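Local coordinates for NmrA family protein (Shigella flexneri 2a, PDB 3QVO) that is of unknown function but, as a Rossmann-fold member of the NmrA family, probably binds NAD(P), at residues T193-S196 with R197-A201. Numbering follows the deposited sequence.
Sequences TIVS and RKSVA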
loop_
_atom_site.group_PDB
_atom_site.type_symbol
_atom_site.label_atom_id
_atom_site.label_comp_id
_atom_site.label_asym_id
_atom_site.label_seq_id
_atom_site.Cartn_x
_atom_site.Cartn_y
_atom_site.Cartn_z
ATOM N N THR A 193 -11.183 13.190 -9.400
ATOM C CA THR A 193 -10.032 14.008 -9.083
ATOM C C THR A 193 -9.361 13.711 -7.744
ATOM O O THR A 193 -8.175 13.905 -7.616
ATOM C CB THR A 193 -10.523 15.463 -9.090
ATOM O OG1 THR A 193 -10.460 15.955 -10.442
ATOM C CG2 THR A 193 -9.729 16.353 -8.144
ATOM N N ILE A 194 -10.151 13.304 -6.741
ATOM C CA ILE A 194 -9.687 13.185 -5.356
ATOM C C ILE A 194 -10.198 11.896 -4.701
ATOM O O ILE A 194 -11.129 11.254 -5.193
ATOM C CB ILE A 194 -10.150 14.371 -4.495
ATOM C CG1 ILE A 194 -11.683 14.344 -4.277
ATOM C CG2 ILE A 194 -9.735 15.738 -5.118
ATOM C CD1 ILE A 194 -12.276 15.630 -3.708
ATOM N N VAL A 195 -9.583 11.525 -3.585
ATOM C CA VAL A 195 -10.096 10.449 -2.748
ATOM C C VAL A 195 -9.529 10.584 -1.356
ATOM O O VAL A 195 -8.392 11.008 -1.182
ATOM C CB VAL A 195 -9.794 9.061 -3.345
ATOM C CG1 VAL A 195 -8.318 8.718 -3.247
ATOM C CG2 VAL A 195 -10.642 8.021 -2.688
ATOM N N SER A 196 -10.348 10.284 -0.359
ATOM C CA SER A 196 -9.905 10.326 1.013
ATOM C C SER A 196 -8.940 9.174 1.302
ATOM O O SER A 196 -9.063 8.060 0.784
ATOM C CB SER A 196 -11.114 10.250 1.971
ATOM O OG SER A 196 -11.680 8.938 2.013
ATOM N N ARG A 197 -7.952 9.471 2.118
ATOM C CA ARG A 197 -7.067 8.453 2.645
ATOM C C ARG A 197 -7.867 7.367 3.369
ATOM O O ARG A 197 -7.567 6.186 3.269
ATOM C CB ARG A 197 -6.102 9.101 3.621
ATOM C CG ARG A 197 -5.070 9.979 2.962
ATOM C CD ARG A 197 -3.898 10.276 3.883
ATOM N NE ARG A 197 -2.867 11.042 3.198
ATOM C CZ ARG A 197 -2.955 12.334 2.896
ATOM N NH1 ARG A 197 -1.964 12.935 2.252
ATOM N NH2 ARG A 197 -4.035 13.025 3.198
ATOM N N LYS A 198 -8.892 7.769 4.101
ATOM C CA LYS A 198 -9.710 6.801 4.821
ATOM C C LYS A 198 -10.356 5.839 3.834
ATOM O O LYS A 198 -10.453 4.634 4.114
ATOM C CB LYS A 198 -10.746 7.534 5.662
ATOM C CG LYS A 198 -11.327 6.786 6.813
ATOM C CD LYS A 198 -11.956 7.767 7.853
ATOM C CE LYS A 198 -10.866 8.303 8.851
ATOM N NZ LYS A 198 -11.352 9.309 9.838
ATOM N N SER A 199 -10.725 6.346 2.659
ATOM C CA SER A 199 -11.294 5.494 1.633
ATOM C C SER A 199 -10.285 4.441 1.207
ATOM O O SER A 199 -10.600 3.242 1.122
ATOM C CB SER A 199 -11.712 6.295 0.409
ATOM O OG SER A 199 -12.770 7.230 0.697
ATOM N N VAL A 200 -9.065 4.884 0.956
ATOM C CA VAL A 200 -8.056 3.981 0.458
ATOM C C VAL A 200 -7.713 2.960 1.534
ATOM O O VAL A 200 -7.531 1.790 1.242
ATOM C CB VAL A 200 -6.819 4.731 -0.020
ATOM C CG1 VAL A 200 -5.773 3.742 -0.569
ATOM C CG2 VAL A 200 -7.212 5.743 -1.087
ATOM N N ALA A 201 -7.672 3.399 2.782
ATOM C CA ALA A 201 -7.442 2.469 3.897
ATOM C C ALA A 201 -8.545 1.430 3.989
ATOM O O ALA A 201 -8.279 0.249 4.232
ATOM C CB ALA A 201 -7.302 3.206 5.220
#
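S196 closes a short strand and caps the helix that follows at once, its OG accepting from S199 N at 2.8 Å, with an N-H...O angle of 140°. With chi1 at 73°, OG lies between its own backbone N and carbonyl carbon, where it meets the N-H of S199. S196 O accepts from V200 N at 3.2 Å, the first i to i+4 bond of the helix. S199 OG lies only 2.4 Å from S196 OG, a distance too short to be taken literally at this resolution. Both hydroxyls are hydrogen-bonded in the loop between strands 164-174 and 182-184, S196 OG to I178 O and S199 OG to D180 N. V195 lays its two methyls against the first turn, CG2 on S199 CB at 3.7 Å and CG1 on V200 CG2 at 3.8 Å, the valines crossing at about a right angle. R197 NH2 and K198 NZ form salt bridges with D175 OD1 and D177 OD1, respectively. The junction exemplifies N-capping, a serine side chain satisfying a first-turn N-H that lacks a main-chain partner: strand 194-196 runs parallel to strand 164-174, V195 and V200 touch I221 of strand 217-222, and R197, K198 and A201 meet helix 34-43.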